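Local atomic coordinates of Azi13 (Streptomyces sahachiroi, PDB entry 5HMB), a protein that probably acts as a PaaI-family hot-dog-fold thioesterase on a naphthoate polyketide thioester in the biosynthesis of azinomycin. Residues E16-Q21 / C53-S58; P27-A32 / T95-P100; W34-D39 / A85-A90; A62-W67 / Q108-E113. All blocks are in the same frame, centred on the assembly; numbering follows the deposited sequence.

Contact 1: residues E16-Q21 / C53-S58; sequences EHLGLQ and CAVVES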
loop_
_atom_site.group_PDB
_atom_site.type_symbol
_atom_site.label_atom_id
_atom_site.label_comp_id
_atom_site.label_asym_id
_atom_site.label_seq_id
_atom_site.Cartn_x
_atom_site.Cartn_y
_atom_site.Cartn_z
ATOM N N GLU A 16 7.550 12.259 21.380
ATOM C CA GLU A 16 8.716 12.725 22.129
ATOM C C GLU A 16 9.870 11.737 22.012
ATOM O O GLU A 16 11.018 12.134 21.785
ATOM C CB GLU A 16 8.362 12.954 23.600
ATOM N N HIS A 17 9.588 10.440 22.170
ATOM C CA HIS A 17 10.659 9.451 22.097
ATOM C C HIS A 17 11.315 9.434 20.722
ATOM O O HIS A 17 12.525 9.211 20.606
ATOM C CB HIS A 17 10.126 8.065 22.440
ATOM C CG HIS A 17 11.115 6.971 22.201
ATOM N ND1 HIS A 17 12.150 6.704 23.068
ATOM C CD2 HIS A 17 11.225 6.076 21.192
ATOM C CE1 HIS A 17 12.856 5.688 22.606
ATOM N NE2 HIS A 17 12.315 5.288 21.469
ATOM N N LEU A 18 10.531 9.656 19.664
ATOM C CA LEU A 18 11.091 9.715 18.320
ATOM C C LEU A 18 12.048 10.888 18.144
ATOM O O LEU A 18 12.853 10.874 17.215
ATOM C CB LEU A 18 9.971 9.809 17.282
ATOM C CG LEU A 18 9.048 8.589 17.152
ATOM C CD1 LEU A 18 7.929 8.861 16.140
ATOM C CD2 LEU A 18 9.837 7.316 16.783
ATOM N N GLY A 19 11.983 11.892 19.010
ATOM C CA GLY A 19 12.846 13.044 18.871
ATOM C C GLY A 19 12.407 14.039 17.825
ATOM O O GLY A 19 13.207 14.887 17.419
ATOM N N LEU A 20 11.161 13.963 17.370
ATOM C CA LEU A 20 10.676 14.896 16.364
ATOM C C LEU A 20 10.594 16.307 16.922
ATOM O O LEU A 20 10.119 16.521 18.039
ATOM C CB LEU A 20 9.294 14.480 15.871
ATOM C CG LEU A 20 9.190 13.275 14.960
ATOM C CD1 LEU A 20 7.728 13.072 14.621
ATOM C CD2 LEU A 20 9.999 13.525 13.705
ATOM N N GLN A 21 11.034 17.280 16.127
ATOM C CA GLN A 21 10.907 18.690 16.483
ATOM C C GLN A 21 10.187 19.395 15.347
ATOM O O GLN A 21 10.741 19.547 14.255
ATOM C CB GLN A 21 12.271 19.324 16.752
ATOM C CG GLN A 21 13.119 18.522 17.731
ATOM C CD GLN A 21 13.856 19.396 18.724
ATOM O OE1 GLN A 21 15.082 19.525 18.665
ATOM N NE2 GLN A 21 13.113 20.001 19.651
ATOM N N CYS A 53 8.164 4.665 9.570
ATOM C CA CYS A 53 6.699 4.635 9.548
ATOM C C CYS A 53 6.111 5.499 10.647
ATOM O O CYS A 53 5.124 6.214 10.425
ATOM C CB CYS A 53 6.197 3.208 9.725
ATOM S SG CYS A 53 6.876 2.001 8.519
ATOM N N ALA A 54 6.679 5.409 11.854
ATOM C CA ALA A 54 6.168 6.176 12.986
ATOM C C ALA A 54 6.298 7.678 12.752
ATOM O O ALA A 54 5.411 8.452 13.134
ATOM C CB ALA A 54 6.909 5.761 14.260
ATOM N N VAL A 55 7.414 8.114 12.161
ATOM C CA VAL A 55 7.597 9.533 11.857
ATOM C C VAL A 55 6.615 9.984 10.787
ATOM O O VAL A 55 6.074 11.098 10.838
ATOM C CB VAL A 55 9.043 9.793 11.407
ATOM C CG1 VAL A 55 9.150 11.168 10.726
ATOM C CG2 VAL A 55 9.982 9.678 12.586
ATOM N N VAL A 56 6.418 9.157 9.764
ATOM C CA VAL A 56 5.422 9.469 8.743
ATOM C C VAL A 56 4.037 9.597 9.381
ATOM O O VAL A 56 3.295 10.559 9.132
ATOM C CB VAL A 56 5.468 8.390 7.643
ATOM C CG1 VAL A 56 4.234 8.446 6.780
ATOM C CG2 VAL A 56 6.725 8.562 6.773
ATOM N N GLU A 57 3.675 8.634 10.229
ATOM C CA GLU A 57 2.400 8.712 10.933
ATOM C C GLU A 57 2.303 10.006 11.738
ATOM O O GLU A 57 1.321 10.753 11.617
ATOM C CB GLU A 57 2.220 7.477 11.827
ATOM C CG GLU A 57 0.770 7.338 12.363
ATOM C CD GLU A 57 -0.207 6.896 11.274
ATOM O OE1 GLU A 57 0.230 6.212 10.322
ATOM O OE2 GLU A 57 -1.406 7.225 11.362
ATOM N N SER A 58 3.340 10.316 12.528
ATOM C CA SER A 58 3.320 11.510 13.384
ATOM C C SER A 58 3.168 12.790 12.569
ATOM O O SER A 58 2.371 13.670 12.920
ATOM C CB SER A 58 4.608 11.599 14.212
ATOM O OG SER A 58 4.849 10.455 15.007
#
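Leu18 and Leu20 reach residues 53-58 of helix 49-68 with the same side-chain shape: in each, CG lies anti to the carbonyl carbon (chi1 -66° and -73°) and the chain runs straight out, presenting its methyl pair to the helix. CD1 of Leu18 settles 3.8 Å from Ala54 CB and 3.6 Å from Ser58 OG, between two residues one turn apart. Leu20, beside it, divides its branches: CD1 presses on Ser58 CB at 3.5 Å, a tight carbon contact, while CD2 lies 3.9 Å from CG1 of Val55, whose side chain it crosses at a slant. Between the two leucines Gly19, with positive phi, ends helix 13-18 in a Schellman motif; this turn lets residues on both sides of it face the same helix.

Ser58 OG folds back to donate to Ala54 O at 2.8 Å, and the same oxygen takes Ser58 N from the opposite face of its plane. OG also bonds to NE2 of His48 in a second subunit, which places the leucines next to the subunit interface, where the His17 rings of the two chains stack.

No hydrogen bond joins the two segments: the end of the short helix and the turn after it meet the central helix of the hot-dog fold through apolar contact, while the one polar side chain touched, Ser58, finds partners in its own helix and the neighbouring subunit.

Contact 2: residues P27-A32 / T95-P100; sequences PDRAVA and TSTALP
Val31 and Thr97 stand side by side and point the same way, as a non-hydrogen-bonded pair of two antiparallel strands in the curved sheet of the hot-dog fold. Val31 CG2 lies 3.9 Å from Thr97 OG1. The other branch, CG1, is anti to the backbone N (chi1 176°), which swings it toward Thr95, two residues before Thr97; there it meets Thr95 CG2 at 3.8 Å, the two side chains running at a slant to each other. Further along the same face, the start of the Arg29 side chain runs beside Leu99.

The opposite face carries only small groups, Ala30 with Ala98 and Ala32 with Ser96, and is the one turned to helix 49-68: Ala30 packs on Ala63 and Ala98 on Val59. The hydroxyl of Ser96 is engaged beyond the pair, with Thr114 and with the indole N-H of Trp34.

Backbone bonds frame both of these pairs. Those between Ala32 and Ser96 are short in both directions. In the Ala30-Ala98 pair Ala98 N to Ala30 O is 2.9 Å, but the return bond, Ala30 N to Ala98 O, is weak at 3.4 Å. Beyond it Pro100 takes the place of an N-H donor, and its ring CD sits 3.2 Å from Asp28 O.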
loop_
_atom_site.group_PDB
_atom_site.type_symbol
_atom_site.label_atom_id
_atom_site.label_comp_id
_atom_site.label_asym_id
_atom_site.label_seq_id
_atom_site.Cartn_x
_atom_site.Cartn_y
_atom_site.Cartn_z
ATOM N N PRO A 27 -2.557 23.957 8.395
ATOM C CA PRO A 27 -3.613 23.112 7.811
ATOM C C PRO A 27 -3.239 22.512 6.456
ATOM O O PRO A 27 -3.986 21.670 5.941
ATOM C CB PRO A 27 -4.801 24.072 7.677
ATOM C CG PRO A 27 -4.506 25.188 8.622
ATOM C CD PRO A 27 -3.025 25.331 8.640
ATOM N N ASP A 28 -2.117 22.908 5.867
ATOM C CA ASP A 28 -1.759 22.444 4.541
ATOM C C ASP A 28 -0.342 21.882 4.453
ATOM O O ASP A 28 0.097 21.527 3.352
ATOM C CB ASP A 28 -1.936 23.590 3.536
ATOM C CG ASP A 28 -1.019 24.758 3.831
ATOM O OD1 ASP A 28 -0.468 24.813 4.954
ATOM O OD2 ASP A 28 -0.847 25.621 2.943
ATOM N N ARG A 29 0.369 21.768 5.573
ATOM C CA ARG A 29 1.759 21.337 5.582
ATOM C C ARG A 29 2.239 21.237 7.021
ATOM O O ARG A 29 1.920 22.099 7.841
ATOM C CB ARG A 29 2.643 22.318 4.801
ATOM C CG ARG A 29 4.144 22.065 4.919
ATOM C CD ARG A 29 4.904 22.805 3.815
ATOM N NE ARG A 29 4.367 24.149 3.607
ATOM C CZ ARG A 29 4.856 25.252 4.167
ATOM N NH1 ARG A 29 4.292 26.430 3.925
ATOM N NH2 ARG A 29 5.915 25.182 4.963
ATOM N N ALA A 30 3.001 20.192 7.316
ATOM C CA ALA A 30 3.691 20.055 8.588
ATOM C C ALA A 30 5.121 19.614 8.301
ATOM O O ALA A 30 5.348 18.826 7.381
ATOM C CB ALA A 30 2.993 19.054 9.514
ATOM N N VAL A 31 6.082 20.142 9.069
ATOM C CA VAL A 31 7.510 19.901 8.855
ATOM C C VAL A 31 8.157 19.611 10.201
ATOM O O VAL A 31 8.011 20.396 11.143
ATOM C CB VAL A 31 8.213 21.107 8.201
ATOM C CG1 VAL A 31 9.713 20.839 8.089
ATOM C CG2 VAL A 31 7.608 21.443 6.846
ATOM N N ALA A 32 8.885 18.500 10.293
ATOM C CA ALA A 32 9.583 18.160 11.523
ATOM C C ALA A 32 10.999 17.705 11.213
ATOM O O ALA A 32 11.252 17.081 10.177
ATOM C CB ALA A 32 8.856 17.065 12.310
ATOM N N THR A 95 14.622 15.670 7.590
ATOM C CA THR A 95 13.484 16.582 7.532
ATOM C C THR A 95 12.291 15.860 6.917
ATOM O O THR A 95 12.363 15.420 5.764
ATOM C CB THR A 95 13.812 17.823 6.698
ATOM O OG1 THR A 95 14.960 18.481 7.241
ATOM C CG2 THR A 95 12.635 18.781 6.700
ATOM N N SER A 96 11.187 15.769 7.662
ATOM C CA SER A 96 9.979 15.094 7.189
ATOM C C SER A 96 8.871 16.099 6.924
ATOM O O SER A 96 8.475 16.852 7.825
ATOM C CB SER A 96 9.511 14.047 8.191
ATOM O OG SER A 96 10.534 13.087 8.375
ATOM N N THR A 97 8.338 16.076 5.707
ATOM C CA THR A 97 7.342 17.047 5.270
ATOM C C THR A 97 6.088 16.321 4.813
ATOM O O THR A 97 6.147 15.488 3.901
ATOM C CB THR A 97 7.903 17.908 4.144
ATOM O OG1 THR A 97 9.079 18.566 4.626
ATOM C CG2 THR A 97 6.882 18.925 3.687
ATOM N N ALA A 98 4.964 16.635 5.449
ATOM C CA ALA A 98 3.670 16.077 5.096
ATOM C C ALA A 98 2.926 17.051 4.197
ATOM O O ALA A 98 2.730 18.219 4.565
ATOM C CB ALA A 98 2.850 15.787 6.358
ATOM N N LEU A 99 2.500 16.569 3.031
ATOM C CA LEU A 99 1.716 17.392 2.128
ATOM C C LEU A 99 0.374 16.744 1.847
ATOM O O LEU A 99 0.272 15.514 1.784
ATOM C CB LEU A 99 2.437 17.627 0.803
ATOM C CG LEU A 99 3.720 18.433 0.952
ATOM C CD1 LEU A 99 4.426 18.561 -0.402
ATOM C CD2 LEU A 99 3.389 19.794 1.565
ATOM N N PRO A 100 -0.673 17.548 1.661
ATOM C CA PRO A 100 -2.011 16.977 1.521
ATOM C C PRO A 100 -2.183 16.369 0.145
ATOM O O PRO A 100 -1.727 16.919 -0.858
ATOM C CB PRO A 100 -2.938 18.185 1.722
ATOM C CG PRO A 100 -2.122 19.340 1.210
ATOM C CD PRO A 100 -0.679 19.018 1.527
#

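Contact 3: residues W34-D39 / A85-A90; sequences WSVRAD and APATVA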
loop_
_atom_site.group_PDB
_atom_site.type_symbol
_atom_site.label_atom_id
_atom_site.label_comp_id
_atom_site.label_asym_id
_atom_site.label_seq_id
_atom_site.Cartn_x
_atom_site.Cartn_y
_atom_site.Cartn_z
ATOM N N TRP A 34 14.471 15.632 12.797
ATOM C CA TRP A 34 14.845 14.568 13.720
ATOM C C TRP A 34 16.146 13.951 13.218
ATOM O O TRP A 34 16.643 14.291 12.140
ATOM C CB TRP A 34 13.741 13.520 13.841
ATOM C CG TRP A 34 13.354 12.885 12.535
ATOM C CD1 TRP A 34 12.728 13.488 11.475
ATOM C CD2 TRP A 34 13.544 11.511 12.161
ATOM N NE1 TRP A 34 12.524 12.569 10.467
ATOM C CE2 TRP A 34 13.021 11.354 10.862
ATOM C CE3 TRP A 34 14.100 10.398 12.804
ATOM C CZ2 TRP A 34 13.031 10.131 10.198
ATOM C CZ3 TRP A 34 14.107 9.187 12.146
ATOM C CH2 TRP A 34 13.569 9.062 10.856
ATOM N N SER A 35 16.685 13.030 14.007
ATOM C CA SER A 35 17.974 12.432 13.711
ATOM C C SER A 35 17.954 10.952 14.048
ATOM O O SER A 35 17.247 10.521 14.959
ATOM C CB SER A 35 19.093 13.108 14.497
ATOM O OG SER A 35 20.291 12.365 14.347
ATOM N N VAL A 36 18.737 10.177 13.295
ATOM C CA VAL A 36 18.968 8.782 13.643
ATOM C C VAL A 36 19.765 8.717 14.941
ATOM O O VAL A 36 20.696 9.504 15.159
ATOM C CB VAL A 36 19.704 8.060 12.502
ATOM C CG1 VAL A 36 19.672 6.571 12.721
ATOM C CG2 VAL A 36 19.093 8.427 11.151
ATOM N N ARG A 37 19.399 7.786 15.817
ATOM C CA ARG A 37 20.052 7.643 17.110
ATOM C C ARG A 37 20.371 6.181 17.345
ATOM O O ARG A 37 19.794 5.292 16.713
ATOM C CB ARG A 37 19.178 8.156 18.272
ATOM C CG ARG A 37 18.843 9.623 18.238
ATOM C CD ARG A 37 18.151 10.054 19.547
ATOM N NE ARG A 37 17.260 9.018 20.078
ATOM C CZ ARG A 37 15.935 9.130 20.155
ATOM N NH1 ARG A 37 15.334 10.236 19.746
ATOM N NH2 ARG A 37 15.209 8.138 20.654
ATOM N N ALA A 38 21.288 5.944 18.285
ATOM C CA ALA A 38 21.730 4.584 18.573
ATOM C C ALA A 38 20.562 3.689 18.987
ATOM O O ALA A 38 20.476 2.533 18.555
ATOM C CB ALA A 38 22.807 4.609 19.658
ATOM N N ASP A 39 19.652 4.201 19.816
ATOM C CA ASP A 39 18.528 3.399 20.296
ATOM C C ASP A 39 17.429 3.209 19.256
ATOM O O ASP A 39 16.508 2.419 19.492
ATOM C CB ASP A 39 17.928 4.027 21.561
ATOM C CG ASP A 39 17.557 5.483 21.373
ATOM O OD1 ASP A 39 18.187 6.152 20.526
ATOM O OD2 ASP A 39 16.639 5.959 22.074
ATOM N N ALA A 85 16.594 4.515 1.155
ATOM C CA ALA A 85 18.029 4.479 1.390
ATOM C C ALA A 85 18.254 4.189 2.862
ATOM O O ALA A 85 17.414 4.551 3.692
ATOM C CB ALA A 85 18.711 5.800 0.995
ATOM N N PRO A 86 19.353 3.525 3.212
ATOM C CA PRO A 86 19.640 3.301 4.633
ATOM C C PRO A 86 20.020 4.618 5.286
ATOM O O PRO A 86 20.806 5.393 4.736
ATOM C CB PRO A 86 20.821 2.319 4.618
ATOM C CG PRO A 86 21.024 1.938 3.173
ATOM C CD PRO A 86 20.429 3.017 2.347
ATOM N N ALA A 87 19.439 4.877 6.454
ATOM C CA ALA A 87 19.785 6.033 7.264
ATOM C C ALA A 87 20.568 5.563 8.481
ATOM O O ALA A 87 20.199 4.572 9.119
ATOM C CB ALA A 87 18.532 6.805 7.696
ATOM N N THR A 88 21.668 6.252 8.782
ATOM C CA THR A 88 22.498 5.943 9.943
ATOM C C THR A 88 22.703 7.200 10.767
ATOM O O THR A 88 22.299 8.304 10.379
ATOM C CB THR A 88 23.878 5.409 9.547
ATOM O OG1 THR A 88 24.576 6.446 8.849
ATOM C CG2 THR A 88 23.750 4.208 8.658
ATOM N N VAL A 89 23.387 7.025 11.901
ATOM C CA VAL A 89 23.763 8.166 12.725
ATOM C C VAL A 89 24.623 9.138 11.932
ATOM O O VAL A 89 24.519 10.360 12.101
ATOM C CB VAL A 89 24.476 7.673 13.995
ATOM C CG1 VAL A 89 23.520 6.855 14.832
ATOM C CG2 VAL A 89 25.670 6.835 13.622
ATOM N N ALA A 90 25.454 8.620 11.028
ATOM C CA ALA A 90 26.338 9.474 10.249
ATOM C C ALA A 90 25.571 10.400 9.324
ATOM O O ALA A 90 26.135 11.393 8.856
ATOM C CB ALA A 90 27.317 8.617 9.431
#
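Val36 and Val89 mark the closest backbone approach of the two segments, with their CA atoms 4.9 Å apart. Residues 34-39 run from the end part of strand 29-35 into a 3-10 turn at Ala38, while residues 85-90 form an irregular connection that turns into 3-10 geometry at Val89. Where they touch, the two chains run 55° apart, and no hydrogen bond passes between them.

Val36 carries the contact. Its side chain lies against the Thr88-Val89 peptide: CG2 is 3.3 Å from Thr88 O and also 3.9 Å from Ala87 CB. With CG1 anti to the backbone N (chi1 -167°), that second branch is placed beside Val89 N at 3.8 Å. Val89 answers through CG1, which rests 3.9 Å from Val36 O. Val36 also packs on Leu41 and Leu94.

Arg37 sets its CB away from this contact. Its guanidinium grips Asp39 side-on, NE to OD1 and NH2 to OD2, both at 3.0 Å and with the carboxylate carbon at its edge and in its plane. NH2 also donates to His17 O, so the salt bridge is pinned to the end of the N-terminal helix.

Such an arrangement belongs to the loops at one end of a hot-dog domain: the segment leaving strand 29-35 on the way to the central helix packs on the connection between strands 72-83 and 93-100.

Contact 4: residues A62-W67 / Q108-E113; sequences AAADRW and QVWSVE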
loop_
_atom_site.group_PDB
_atom_site.type_symbol
_atom_site.label_atom_id
_atom_site.label_comp_id
_atom_site.label_asym_id
_atom_site.label_seq_id
_atom_site.Cartn_x
_atom_site.Cartn_y
_atom_site.Cartn_z
ATOM N N ALA A 62 -0.219 15.184 12.613
ATOM C CA ALA A 62 -0.158 16.573 13.054
ATOM C C ALA A 62 -0.824 17.485 12.044
ATOM O O ALA A 62 -1.607 18.367 12.410
ATOM C CB ALA A 62 1.294 17.006 13.272
ATOM N N ALA A 63 -0.525 17.287 10.756
ATOM C CA ALA A 63 -1.108 18.146 9.736
ATOM C C ALA A 63 -2.608 17.911 9.616
ATOM O O ALA A 63 -3.383 18.871 9.512
ATOM C CB ALA A 63 -0.425 17.926 8.394
ATOM N N ALA A 64 -3.031 16.641 9.623
ATOM C CA ALA A 64 -4.451 16.316 9.487
ATOM C C ALA A 64 -5.264 16.911 10.630
ATOM O O ALA A 64 -6.356 17.443 10.414
ATOM C CB ALA A 64 -4.648 14.802 9.455
ATOM N N ASP A 65 -4.750 16.785 11.854
ATOM C CA ASP A 65 -5.395 17.350 13.031
ATOM C C ASP A 65 -5.546 18.858 12.889
ATOM O O ASP A 65 -6.631 19.412 13.099
ATOM C CB ASP A 65 -4.565 17.000 14.262
ATOM C CG ASP A 65 -5.404 16.807 15.489
ATOM O OD1 ASP A 65 -6.468 16.153 15.389
ATOM O OD2 ASP A 65 -4.998 17.311 16.554
ATOM N N ARG A 66 -4.460 19.532 12.505
ATOM C CA ARG A 66 -4.480 20.980 12.332
ATOM C C ARG A 66 -5.424 21.408 11.213
ATOM O O ARG A 66 -6.008 22.497 11.278
ATOM C CB ARG A 66 -3.054 21.483 12.076
ATOM C CG ARG A 66 -2.911 22.994 11.880
ATOM C CD ARG A 66 -3.350 23.797 13.113
ATOM N NE ARG A 66 -3.243 25.238 12.877
ATOM C CZ ARG A 66 -4.206 25.990 12.343
ATOM N NH1 ARG A 66 -5.365 25.446 11.992
ATOM N NH2 ARG A 66 -4.012 27.289 12.159
ATOM N N TRP A 67 -5.615 20.569 10.191
ATOM C CA TRP A 67 -6.572 20.920 9.143
ATOM C C TRP A 67 -8.019 20.711 9.589
ATOM O O TRP A 67 -8.912 21.468 9.188
ATOM C CB TRP A 67 -6.301 20.106 7.874
ATOM C CG TRP A 67 -7.284 20.414 6.765
ATOM C CD1 TRP A 67 -7.194 21.424 5.842
ATOM C CD2 TRP A 67 -8.514 19.723 6.484
ATOM N NE1 TRP A 67 -8.292 21.396 5.005
ATOM C CE2 TRP A 67 -9.112 20.363 5.379
ATOM C CE3 TRP A 67 -9.159 18.627 7.055
ATOM C CZ2 TRP A 67 -10.316 19.934 4.830
ATOM C CZ3 TRP A 67 -10.346 18.205 6.512
ATOM C CH2 TRP A 67 -10.924 18.866 5.417
ATOM N N GLN A 108 -8.984 11.810 5.080
ATOM C CA GLN A 108 -7.824 12.571 4.637
ATOM C C GLN A 108 -6.716 11.609 4.214
ATOM O O GLN A 108 -6.536 10.550 4.827
ATOM C CB GLN A 108 -7.263 13.490 5.725
ATOM C CG GLN A 108 -8.242 14.510 6.298
ATOM C CD GLN A 108 -7.540 15.507 7.197
ATOM O OE1 GLN A 108 -6.549 16.128 6.801
ATOM N NE2 GLN A 108 -8.031 15.646 8.427
ATOM N N VAL A 109 -5.962 11.989 3.179
ATOM C CA VAL A 109 -4.725 11.314 2.801
ATOM C C VAL A 109 -3.616 12.354 2.711
ATOM O O VAL A 109 -3.787 13.391 2.063
ATOM C CB VAL A 109 -4.862 10.559 1.466
ATOM C CG1 VAL A 109 -3.518 9.942 1.086
ATOM C CG2 VAL A 109 -5.921 9.496 1.569
ATOM N N TRP A 110 -2.482 12.069 3.349
ATOM C CA TRP A 110 -1.308 12.924 3.322
ATOM C C TRP A 110 -0.111 12.124 2.824
ATOM O O TRP A 110 -0.048 10.908 3.004
ATOM C CB TRP A 110 -0.997 13.499 4.709
ATOM C CG TRP A 110 -2.000 14.504 5.130
ATOM C CD1 TRP A 110 -3.292 14.268 5.516
ATOM C CD2 TRP A 110 -1.814 15.923 5.179
ATOM N NE1 TRP A 110 -3.918 15.462 5.815
ATOM C CE2 TRP A 110 -3.031 16.490 5.612
ATOM C CE3 TRP A 110 -0.733 16.771 4.898
ATOM C CZ2 TRP A 110 -3.199 17.872 5.772
ATOM C CZ3 TRP A 110 -0.900 18.139 5.058
ATOM C CH2 TRP A 110 -2.124 18.675 5.490
ATOM N N SER A 111 0.839 12.820 2.200
ATOM C CA SER A 111 2.080 12.236 1.700
ATOM C C SER A 111 3.246 12.858 2.453
ATOM O O SER A 111 3.374 14.086 2.504
ATOM C CB SER A 111 2.224 12.475 0.194
ATOM O OG SER A 111 3.493 12.069 -0.271
ATOM N N VAL A 112 4.086 12.023 3.047
ATOM C CA VAL A 112 5.181 12.484 3.887
ATOM C C VAL A 112 6.483 12.025 3.255
ATOM O O VAL A 112 6.690 10.817 3.058
ATOM C CB VAL A 112 5.060 11.955 5.323
ATOM C CG1 VAL A 112 6.162 12.510 6.177
ATOM C CG2 VAL A 112 3.702 12.297 5.902
ATOM N N GLU A 113 7.359 12.974 2.943
ATOM C CA GLU A 113 8.706 12.662 2.461
ATOM C C GLU A 113 9.727 12.974 3.546
ATOM O O GLU A 113 9.675 14.037 4.177
ATOM C CB GLU A 113 9.053 13.443 1.191
ATOM C CG GLU A 113 8.132 13.166 0.019
ATOM C CD GLU A 113 8.532 13.937 -1.214
ATOM O OE1 GLU A 113 9.558 14.643 -1.149
ATOM O OE2 GLU A 113 7.817 13.845 -2.234
#
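Ala63 lays its methyl over the six-membered ring of Trp110, with CB 3.5 Å from the ring centroid and 17° off the normal, a close CH-pi contact. The indole is brought against the helix by a first torsion that sets CG anti to the carbonyl carbon (chi1 -70°), and the backbone N of Ala64 also lies over that face, toward the rim. Trp67 CB approaches the indole from its edge instead, near the ring plane.

The rotation of Trp110 is further fixed from its own strand. NE1 donates to Gln108 OE1 at 2.9 Å; the bond is nearly straight, and the oxygen lies in the ring plane, though the N-H meets it from above the plane of the amide.

Gln108, extended beyond CG, carries this amide out between helix and indole. From its other end NE2 donates to Ala64 O at 3.2 Å, from above the carbonyl plane, and NE2 is shared with Asn131 OD1 of strand 121-133. The side-chain amide thus joins a helix carbonyl to a tryptophan N-H. Ala64 CB packs 3.5 Å from OE1 of Gln108. Trp67, whose CG is anti to the backbone N, crosses the amide at a slant: CE3 lies 3.5 Å from NE2, with the two planes 58° apart.

Alanines on the helix receive the broad indole and the amide of the strand, with the axes 9.4 Å apart. This is the core arrangement of the hot-dog fold, a long central helix wrapped by a curved antiparallel sheet.

From the N terminus, the chain first places residues 16-21, whose partner on helix 49-68 closes contact 1 a little over thirty residues later. Within that interval lie the first segments of contacts 2 and 3, which run into strand 29-35 and out of its end, so both cross contact 1. Contact 3 closes at 85-90, joining that end to the loop before strand 93-100; contact 2 closes at 95-100, pairing strands 29-35 and 93-100 and enclosing contact 3. Contact 4 starts along the helix after contact 1 has closed and ends at 108-113, crossing contacts 2 and 3. Contacts 1 and 4 bind the helix to the N-terminal segment and the sheet; backbone bonds join contacts 2 and 4.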